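Local coordinates for cryptochrome DASH, chloroplastic/mitochondrial (Arabidopsis thaliana, PDB 2J4D), which repairs cyclobutane pyrimidine dimers in single-stranded DNA as an FAD-dependent photolyase with a folate antenna, and may also act as a photoreceptor, at residues F260-K265 with K270-T275; S342-G347 with S427-W432. One frame throughout, in Å; residues are numbered along the deposited sequence.

Contact 1 (F260-K265 with K270-T275); sequences FEYFWK and KVYKET. With FAD (flavin-adenine dinucleotide), chain C.
At the diphosphate end of the FAD pocket, Y262 of helix 252-265 meets Y272 in the first turn of the short helix 272-275. The two side chains cross at about a right angle, and the phenol oxygen of Y262 does the touching: Y262 OH lies 3.4 Å from Y272 CD1, at the edge of the Y272 ring and near its plane. Both tyrosines carry CG anti to the backbone N (chi1 -170° in Y262, 167° in Y272), which carries the Y262 ring across the gap between the helices and sends the Y272 ring toward the FAD diphosphate. There the hydroxyl of Y272 donates a very short hydrogen bond, Y272 OH to FAD O2A at 2.5 Å, and R276 NE shares the same phenol oxygen.

Y262 OH and T275 OG1, 4.4 Å apart, are too distant to bond each other, and a water bridges them. It sits 2.7 Å from Y262 OH and donates to T275 OG1 at 2.8 Å; T275 OG1 is also bonded to Y284 O. Beyond the pair, Y262 packs on T286, whose OG1 binds FAD, and W321 and E325 of helix 317-339 touch Y272. Y272, an FAD-pocket residue, thus holds a diphosphate oxygen with Y262 at its ring edge, in the diphosphate-binding corner of the photolyase FAD site.

Contact 2 (S342-G347 with S427-W432); sequences SLFHLG and SNYGNW. With FAD (flavin-adenine dinucleotide), chain C.
F344 meets Y429 edge-to-face: its CD1 and CE1 edge stands over one face of the tyrosine ring, with F344 CD1 3.6 Å from Y429 CG and the planes at 79°. Alongside, the isobutyl group of L343 packs against the start of the same side chain and the backbone, L343 CG 3.6 Å from Y429 CB and L343 CD1 3.6 Å from G430 N. L343 has CG anti to its own N (chi1 175°), the setting that carries the branch onto the helix backbone at Y429 and G430.

The next shell fixes Y429. Its hydroxyl is bonded to E417, and N428 ND2 lies over the ring face opposite F344. On another side of helix 425-436, N431 reads the adenine: N431 ND2 donates almost straight to FAD N1A (2.9 Å, 171°), while N431 OD1 accepts from FAD N6A at 3.2 Å. The same ND2 also donates to S427 O at 2.8 Å, which fixes the rotation of the amide. A leucine in place of N431 would probably leave FAD N1A and N6A without these mates and S427 O without its side-chain donor.

F344 and Y429 also line the folate pocket, and H345 NE2 bonds that ligand. The chemistry implies a division of labour: apolar carbon and aromatic edge join loop to helix, and the helix spends its amide on the flavin cofactor.

Both contacts are buried and both touch FAD, yet they serve its different parts: contact 1 reaches the diphosphate, contact 2 the adenine and the isoalloxazine. Their centres lie 31 Å apart and their nearest atoms about 12 Å, and FAD, touched by both, bridges the separation. Contact 1 joins neighbours in sequence, two helices joined by a six-residue connection, over a small interface bridged by water. Contact 2 brings together segments 80 residues apart, and its larger interface is apolar and aromatic, with the polar work done on the cofactor side. Helix 317-339 touches both contacts, while the folate antenna lies beside contact 2.

Contact 1 (F260-K265 with K270-T275)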
loop_
_atom_site.group_PDB
_atom_site.type_symbol
_atom_site.label_atom_id
_atom_site.label_comp_id
_atom_site.label_asym_id
_atom_site.label_seq_id
_atom_site.Cartn_x
_atom_site.Cartn_y
_atom_site.Cartn_z
ATOM N N PHE A 260 12.057 2.666 12.067
ATOM C CA PHE A 260 13.067 2.692 13.120
ATOM C C PHE A 260 13.607 1.280 13.375
ATOM O O PHE A 260 14.815 1.056 13.449
ATOM C CB PHE A 260 12.448 3.240 14.407
ATOM C CG PHE A 260 13.299 3.043 15.621
ATOM C CD1 PHE A 260 14.420 3.835 15.843
ATOM C CD2 PHE A 260 12.987 2.041 16.539
ATOM C CE1 PHE A 260 15.223 3.633 16.961
ATOM C CE2 PHE A 260 13.786 1.831 17.666
ATOM C CZ PHE A 260 14.904 2.629 17.875
ATOM N N GLU A 261 12.697 0.325 13.497
ATOM C CA GLU A 261 13.072 -1.056 13.776
ATOM C C GLU A 261 13.987 -1.700 12.733
ATOM O O GLU A 261 15.017 -2.293 13.068
ATOM C CB GLU A 261 11.808 -1.899 13.936
ATOM C CG GLU A 261 12.068 -3.355 14.251
ATOM C CD GLU A 261 10.782 -4.132 14.431
ATOM O OE1 GLU A 261 10.142 -4.485 13.415
ATOM O OE2 GLU A 261 10.401 -4.369 15.595
ATOM N N TYR A 262 13.608 -1.573 11.466
ATOM C CA TYR A 262 14.368 -2.167 10.376
ATOM C C TYR A 262 15.692 -1.455 10.118
ATOM O O TYR A 262 16.735 -2.095 9.977
ATOM C CB TYR A 262 13.527 -2.165 9.095
ATOM C CG TYR A 262 14.152 -2.966 7.977
ATOM C CD1 TYR A 262 14.219 -4.357 8.048
ATOM C CD2 TYR A 262 14.723 -2.333 6.873
ATOM C CE1 TYR A 262 14.850 -5.101 7.047
ATOM C CE2 TYR A 262 15.356 -3.068 5.867
ATOM C CZ TYR A 262 15.416 -4.452 5.967
ATOM O OH TYR A 262 16.066 -5.178 4.998
ATOM N N PHE A 263 15.649 -0.130 10.058
ATOM C CA PHE A 263 16.842 0.663 9.805
ATOM C C PHE A 263 17.816 0.738 10.971
ATOM O O PHE A 263 18.989 0.379 10.849
ATOM C CB PHE A 263 16.470 2.115 9.457
ATOM C CG PHE A 263 15.969 2.314 8.056
ATOM C CD1 PHE A 263 15.620 1.230 7.256
ATOM C CD2 PHE A 263 15.819 3.597 7.547
ATOM C CE1 PHE A 263 15.124 1.421 5.964
ATOM C CE2 PHE A 263 15.322 3.805 6.254
ATOM C CZ PHE A 263 14.975 2.715 5.464
ATOM N N TRP A 264 17.310 1.213 12.102
ATOM C CA TRP A 264 18.148 1.466 13.256
ATOM C C TRP A 264 18.317 0.404 14.328
ATOM O O TRP A 264 19.438 -0.035 14.584
ATOM C CB TRP A 264 17.696 2.784 13.884
ATOM C CG TRP A 264 17.641 3.915 12.874
ATOM C CD1 TRP A 264 16.536 4.372 12.196
ATOM C CD2 TRP A 264 18.751 4.686 12.392
ATOM N NE1 TRP A 264 16.896 5.377 11.324
ATOM C CE2 TRP A 264 18.248 5.589 11.424
ATOM C CE3 TRP A 264 20.126 4.699 12.685
ATOM C CZ2 TRP A 264 19.073 6.500 10.745
ATOM C CZ3 TRP A 264 20.949 5.609 12.008
ATOM C CH2 TRP A 264 20.417 6.495 11.051
ATOM N N LYS A 265 17.227 0.001 14.966
ATOM C CA LYS A 265 17.324 -0.996 16.025
ATOM C C LYS A 265 17.976 -2.291 15.549
ATOM O O LYS A 265 18.912 -2.793 16.179
ATOM C CB LYS A 265 15.943 -1.294 16.608
ATOM C CG LYS A 265 15.995 -2.252 17.789
ATOM C CD LYS A 265 14.622 -2.497 18.383
ATOM C CE LYS A 265 14.682 -3.600 19.439
ATOM N NZ LYS A 265 13.339 -3.899 19.999
ATOM N N LYS A 270 21.597 -2.166 5.850
ATOM C CA LYS A 270 22.858 -2.409 5.155
ATOM C C LYS A 270 22.993 -3.767 4.471
ATOM O O LYS A 270 23.988 -4.009 3.782
ATOM C CB LYS A 270 24.037 -2.202 6.108
ATOM C CG LYS A 270 24.033 -3.118 7.315
ATOM C CD LYS A 270 25.281 -2.894 8.145
ATOM C CE LYS A 270 25.147 -3.509 9.527
ATOM N NZ LYS A 270 24.822 -4.952 9.464
ATOM N N VAL A 271 22.017 -4.657 4.651
ATOM C CA VAL A 271 22.071 -5.973 3.996
ATOM C C VAL A 271 20.783 -6.263 3.238
ATOM O O VAL A 271 20.584 -7.365 2.711
ATOM C CB VAL A 271 22.311 -7.131 5.002
ATOM C CG1 VAL A 271 23.604 -6.897 5.750
ATOM C CG2 VAL A 271 21.135 -7.259 5.965
ATOM N N TYR A 272 19.923 -5.253 3.175
ATOM C CA TYR A 272 18.638 -5.350 2.494
ATOM C C TYR A 272 18.702 -6.006 1.110
ATOM O O TYR A 272 17.957 -6.942 0.830
ATOM C CB TYR A 272 18.010 -3.950 2.371
ATOM C CG TYR A 272 16.847 -3.897 1.409
ATOM C CD1 TYR A 272 15.632 -4.511 1.721
ATOM C CD2 TYR A 272 16.996 -3.336 0.140
ATOM C CE1 TYR A 272 14.603 -4.582 0.791
ATOM C CE2 TYR A 272 15.975 -3.400 -0.799
ATOM C CZ TYR A 272 14.783 -4.032 -0.470
ATOM O OH TYR A 272 13.798 -4.177 -1.422
ATOM N N LYS A 273 19.590 -5.525 0.244
ATOM C CA LYS A 273 19.678 -6.077 -1.101
ATOM C C LYS A 273 19.994 -7.574 -1.157
ATOM O O LYS A 273 19.485 -8.285 -2.021
ATOM C CB LYS A 273 20.710 -5.304 -1.933
ATOM C CG LYS A 273 20.724 -5.729 -3.401
ATOM C CD LYS A 273 21.631 -4.859 -4.257
ATOM C CE LYS A 273 21.529 -5.260 -5.727
ATOM N NZ LYS A 273 22.386 -4.420 -6.608
ATOM N N GLU A 274 20.822 -8.049 -0.234
ATOM C CA GLU A 274 21.200 -9.461 -0.208
ATOM C C GLU A 274 20.061 -10.363 0.277
ATOM O O GLU A 274 20.039 -11.555 -0.024
ATOM C CB GLU A 274 22.404 -9.665 0.717
ATOM C CG GLU A 274 23.469 -8.577 0.633
ATOM C CD GLU A 274 24.505 -8.678 1.751
ATOM O OE1 GLU A 274 25.262 -7.704 1.958
ATOM O OE2 GLU A 274 24.567 -9.732 2.423
ATOM N N THR A 275 19.111 -9.798 1.015
ATOM C CA THR A 275 18.020 -10.598 1.572
ATOM C C THR A 275 16.622 -10.397 0.997
ATOM O O THR A 275 15.735 -11.214 1.248
ATOM C CB THR A 275 17.903 -10.346 3.073
ATOM O OG1 THR A 275 17.475 -8.995 3.284
ATOM C CG2 THR A 275 19.256 -10.537 3.759
HETATM P PA FAD C . 10.752 -4.091 -0.146
HETATM O O1A FAD C . 11.209 -3.788 1.226
HETATM O O2A FAD C . 11.535 -5.017 -0.997
HETATM O O5B FAD C . 10.577 -2.726 -0.979
HETATM C C5B FAD C . 10.438 -1.459 -0.297
HETATM C C4B FAD C . 9.241 -0.719 -0.904
HETATM O O4B FAD C . 9.479 -0.545 -2.300
HETATM C C3B FAD C . 7.909 -1.453 -0.806
HETATM O O3B FAD C . 7.301 -1.318 0.467
HETATM C C2B FAD C . 7.153 -0.829 -1.939
HETATM O O2B FAD C . 6.461 0.356 -1.615
HETATM C C1B FAD C . 8.236 -0.639 -3.016
HETATM N N9A FAD C . 8.345 -1.733 -4.004
HETATM C C8A FAD C . 9.222 -2.799 -3.993
HETATM N N7A FAD C . 9.063 -3.602 -5.036
HETATM C C5A FAD C . 8.041 -3.032 -5.764
HETATM C C6A FAD C . 7.408 -3.417 -6.970
HETATM N N6A FAD C . 7.739 -4.483 -7.686
HETATM N N1A FAD C . 6.383 -2.609 -7.434
HETATM C C2A FAD C . 6.006 -1.494 -6.724
HETATM N N3A FAD C . 6.569 -1.072 -5.566
HETATM C C4A FAD C . 7.571 -1.879 -5.122
HETATM N N1 FAD C . 3.148 -3.626 -3.878
HETATM C C2 FAD C . 2.253 -2.778 -3.261
HETATM O O2 FAD C . 2.637 -1.841 -2.586
HETATM N N3 FAD C . 0.881 -3.024 -3.428
HETATM C C4 FAD C . 0.363 -4.076 -4.180
HETATM O O4 FAD C . -0.866 -4.242 -4.287
HETATM C C4X FAD C . 1.289 -4.943 -4.810
HETATM N N5 FAD C . 0.858 -6.031 -5.584
HETATM C C5X FAD C . 1.773 -6.811 -6.294
HETATM C C6 FAD C . 1.332 -7.818 -7.163
HETATM C C7 FAD C . 2.231 -8.628 -7.895
HETATM C C7M FAD C . 1.690 -9.695 -8.816
HETATM C C8 FAD C . 3.645 -8.400 -7.734
HETATM C C8M FAD C . 4.686 -9.221 -8.478
HETATM C C9 FAD C . 4.100 -7.389 -6.865
HETATM C C9A FAD C . 3.185 -6.577 -6.130
HETATM N N10 FAD C . 3.618 -5.548 -5.242
HETATM C C10 FAD C . 2.680 -4.685 -4.633
HETATM C "C1'" FAD C . 5.051 -5.107 -5.245
HETATM C "C2'" FAD C . 5.987 -5.776 -4.217
HETATM O "O2'" FAD C . 5.863 -7.185 -4.302
HETATM C "C3'" FAD C . 5.628 -5.310 -2.808
HETATM O "O3'" FAD C . 5.678 -3.872 -2.721
HETATM C "C4'" FAD C . 6.562 -5.831 -1.702
HETATM O "O4'" FAD C . 6.515 -7.258 -1.643
HETATM C "C5'" FAD C . 6.125 -5.242 -0.367
HETATM O "O5'" FAD C . 6.995 -5.694 0.673
HETATM P P FAD C . 8.247 -4.909 1.227
HETATM O O1P FAD C . 7.708 -3.643 1.750
HETATM O O2P FAD C . 8.938 -5.758 2.235
HETATM O O3P FAD C . 9.291 -4.750 0.041
HETATM O O HOH W 1 17.253 -7.492 5.692
#

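Contact 2 (S342-G347 with S427-W432)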
loop_
_atom_site.group_PDB
_atom_site.type_symbol
_atom_site.label_atom_id
_atom_site.label_comp_id
_atom_site.label_asym_id
_atom_site.label_seq_id
_atom_site.Cartn_x
_atom_site.Cartn_y
_atom_site.Cartn_z
ATOM N N SER A 342 -6.620 0.951 -19.232
ATOM C CA SER A 342 -6.040 -0.199 -19.936
ATOM C C SER A 342 -5.276 -1.032 -18.893
ATOM O O SER A 342 -4.924 -2.198 -19.117
ATOM C CB SER A 342 -5.096 0.252 -21.060
ATOM O OG SER A 342 -3.940 0.885 -20.549
ATOM N N LEU A 343 -5.038 -0.420 -17.740
ATOM C CA LEU A 343 -4.353 -1.080 -16.637
ATOM C C LEU A 343 -5.200 -2.230 -16.096
ATOM O O LEU A 343 -4.679 -3.175 -15.500
ATOM C CB LEU A 343 -4.100 -0.068 -15.509
ATOM C CG LEU A 343 -3.494 -0.556 -14.188
ATOM C CD1 LEU A 343 -2.100 -1.152 -14.406
ATOM C CD2 LEU A 343 -3.404 0.626 -13.225
ATOM N N PHE A 344 -6.510 -2.154 -16.314
ATOM C CA PHE A 344 -7.419 -3.170 -15.801
ATOM C C PHE A 344 -8.015 -4.099 -16.854
ATOM O O PHE A 344 -8.704 -5.062 -16.516
ATOM C CB PHE A 344 -8.556 -2.483 -15.051
ATOM C CG PHE A 344 -8.089 -1.432 -14.076
ATOM C CD1 PHE A 344 -7.373 -1.791 -12.940
ATOM C CD2 PHE A 344 -8.388 -0.084 -14.286
ATOM C CE1 PHE A 344 -6.961 -0.823 -12.010
ATOM C CE2 PHE A 344 -7.984 0.901 -13.368
ATOM C CZ PHE A 344 -7.270 0.534 -12.225
ATOM N N HIS A 345 -7.753 -3.808 -18.121
ATOM C CA HIS A 345 -8.298 -4.599 -19.221
ATOM C C HIS A 345 -7.510 -5.871 -19.485
ATOM O O HIS A 345 -6.290 -5.902 -19.309
ATOM C CB HIS A 345 -8.363 -3.729 -20.477
ATOM C CG HIS A 345 -9.307 -2.573 -20.347
ATOM N ND1 HIS A 345 -9.159 -1.403 -21.057
ATOM C CD2 HIS A 345 -10.414 -2.410 -19.583
ATOM C CE1 HIS A 345 -10.130 -0.566 -20.733
ATOM N NE2 HIS A 345 -10.906 -1.154 -19.841
ATOM N N LEU A 346 -8.214 -6.917 -19.918
ATOM C CA LEU A 346 -7.590 -8.213 -20.182
ATOM C C LEU A 346 -6.347 -8.113 -21.059
ATOM O O LEU A 346 -5.336 -8.751 -20.778
ATOM C CB LEU A 346 -8.610 -9.162 -20.828
ATOM C CG LEU A 346 -8.134 -10.587 -21.139
ATOM C CD1 LEU A 346 -7.668 -11.268 -19.858
ATOM C CD2 LEU A 346 -9.273 -11.380 -21.786
ATOM N N GLY A 347 -6.423 -7.306 -22.115
ATOM C CA GLY A 347 -5.288 -7.149 -23.009
ATOM C C GLY A 347 -4.204 -6.243 -22.456
ATOM O O GLY A 347 -3.122 -6.130 -23.041
ATOM N N SER A 427 0.270 -0.251 -8.134
ATOM C CA SER A 427 1.274 -1.288 -7.939
ATOM C C SER A 427 0.733 -2.690 -8.187
ATOM O O SER A 427 1.407 -3.512 -8.800
ATOM C CB SER A 427 1.846 -1.208 -6.521
ATOM O OG SER A 427 2.679 -0.069 -6.365
ATOM N N ASN A 428 -0.479 -2.972 -7.721
ATOM C CA ASN A 428 -1.027 -4.314 -7.901
ATOM C C ASN A 428 -1.267 -4.654 -9.362
ATOM O O ASN A 428 -0.721 -5.621 -9.888
ATOM C CB ASN A 428 -2.338 -4.479 -7.136
ATOM C CG ASN A 428 -2.810 -5.926 -7.114
ATOM O OD1 ASN A 428 -2.084 -6.810 -6.670
ATOM N ND2 ASN A 428 -4.024 -6.170 -7.593
ATOM N N TYR A 429 -2.108 -3.867 -10.016
ATOM C CA TYR A 429 -2.397 -4.124 -11.412
ATOM C C TYR A 429 -1.174 -3.874 -12.282
ATOM O O TYR A 429 -0.993 -4.527 -13.308
ATOM C CB TYR A 429 -3.598 -3.282 -11.833
ATOM C CG TYR A 429 -4.874 -3.831 -11.236
ATOM C CD1 TYR A 429 -5.589 -4.846 -11.887
ATOM C CD2 TYR A 429 -5.333 -3.394 -9.984
ATOM C CE1 TYR A 429 -6.722 -5.414 -11.310
ATOM C CE2 TYR A 429 -6.473 -3.965 -9.391
ATOM C CZ TYR A 429 -7.159 -4.974 -10.063
ATOM O OH TYR A 429 -8.273 -5.560 -9.500
ATOM N N GLY A 430 -0.325 -2.939 -11.859
ATOM C CA GLY A 430 0.885 -2.661 -12.610
ATOM C C GLY A 430 1.750 -3.909 -12.643
ATOM O O GLY A 430 2.133 -4.396 -13.712
ATOM N N ASN A 431 2.053 -4.446 -11.466
ATOM C CA ASN A 431 2.874 -5.645 -11.396
ATOM C C ASN A 431 2.190 -6.848 -12.046
ATOM O O ASN A 431 2.865 -7.679 -12.663
ATOM C CB ASN A 431 3.240 -5.951 -9.944
ATOM C CG ASN A 431 4.428 -5.139 -9.455
ATOM O OD1 ASN A 431 5.574 -5.432 -9.793
ATOM N ND2 ASN A 431 4.160 -4.105 -8.663
ATOM N N TRP A 432 0.867 -6.954 -11.925
ATOM C CA TRP A 432 0.164 -8.069 -12.557
ATOM C C TRP A 432 0.252 -8.003 -14.087
ATOM O O TRP A 432 0.463 -9.031 -14.732
ATOM C CB TRP A 432 -1.313 -8.138 -12.128
ATOM C CG TRP A 432 -1.537 -8.974 -10.897
ATOM C CD1 TRP A 432 -1.591 -8.539 -9.600
ATOM C CD2 TRP A 432 -1.662 -10.403 -10.844
ATOM N NE1 TRP A 432 -1.735 -9.609 -8.746
ATOM C CE2 TRP A 432 -1.781 -10.764 -9.483
ATOM C CE3 TRP A 432 -1.682 -11.413 -11.816
ATOM C CZ2 TRP A 432 -1.916 -12.096 -9.066
ATOM C CZ3 TRP A 432 -1.814 -12.737 -11.402
ATOM C CH2 TRP A 432 -1.928 -13.065 -10.039
HETATM P PA FAD C . 10.752 -4.091 -0.146
HETATM O O1A FAD C . 11.209 -3.788 1.226
HETATM O O2A FAD C . 11.535 -5.017 -0.997
HETATM O O5B FAD C . 10.577 -2.726 -0.979
HETATM C C5B FAD C . 10.438 -1.459 -0.297
HETATM C C4B FAD C . 9.241 -0.719 -0.904
HETATM O O4B FAD C . 9.479 -0.545 -2.300
HETATM C C3B FAD C . 7.909 -1.453 -0.806
HETATM O O3B FAD C . 7.301 -1.318 0.467
HETATM C C2B FAD C . 7.153 -0.829 -1.939
HETATM O O2B FAD C . 6.461 0.356 -1.615
HETATM C C1B FAD C . 8.236 -0.639 -3.016
HETATM N N9A FAD C . 8.345 -1.733 -4.004
HETATM C C8A FAD C . 9.222 -2.799 -3.993
HETATM N N7A FAD C . 9.063 -3.602 -5.036
HETATM C C5A FAD C . 8.041 -3.032 -5.764
HETATM C C6A FAD C . 7.408 -3.417 -6.970
HETATM N N6A FAD C . 7.739 -4.483 -7.686
HETATM N N1A FAD C . 6.383 -2.609 -7.434
HETATM C C2A FAD C . 6.006 -1.494 -6.724
HETATM N N3A FAD C . 6.569 -1.072 -5.566
HETATM C C4A FAD C . 7.571 -1.879 -5.122
HETATM N N1 FAD C . 3.148 -3.626 -3.878
HETATM C C2 FAD C . 2.253 -2.778 -3.261
HETATM O O2 FAD C . 2.637 -1.841 -2.586
HETATM N N3 FAD C . 0.881 -3.024 -3.428
HETATM C C4 FAD C . 0.363 -4.076 -4.180
HETATM O O4 FAD C . -0.866 -4.242 -4.287
HETATM C C4X FAD C . 1.289 -4.943 -4.810
HETATM N N5 FAD C . 0.858 -6.031 -5.584
HETATM C C5X FAD C . 1.773 -6.811 -6.294
HETATM C C6 FAD C . 1.332 -7.818 -7.163
HETATM C C7 FAD C . 2.231 -8.628 -7.895
HETATM C C7M FAD C . 1.690 -9.695 -8.816
HETATM C C8 FAD C . 3.645 -8.400 -7.734
HETATM C C8M FAD C . 4.686 -9.221 -8.478
HETATM C C9 FAD C . 4.100 -7.389 -6.865
HETATM C C9A FAD C . 3.185 -6.577 -6.130
HETATM N N10 FAD C . 3.618 -5.548 -5.242
HETATM C C10 FAD C . 2.680 -4.685 -4.633
HETATM C "C1'" FAD C . 5.051 -5.107 -5.245
HETATM C "C2'" FAD C . 5.987 -5.776 -4.217
HETATM O "O2'" FAD C . 5.863 -7.185 -4.302
HETATM C "C3'" FAD C . 5.628 -5.310 -2.808
HETATM O "O3'" FAD C . 5.678 -3.872 -2.721
HETATM C "C4'" FAD C . 6.562 -5.831 -1.702
HETATM O "O4'" FAD C . 6.515 -7.258 -1.643
HETATM C "C5'" FAD C . 6.125 -5.242 -0.367
HETATM O "O5'" FAD C . 6.995 -5.694 0.673
HETATM P P FAD C . 8.247 -4.909 1.227
HETATM O O1P FAD C . 7.708 -3.643 1.750
HETATM O O2P FAD C . 8.938 -5.758 2.235
HETATM O O3P FAD C . 9.291 -4.750 0.041
#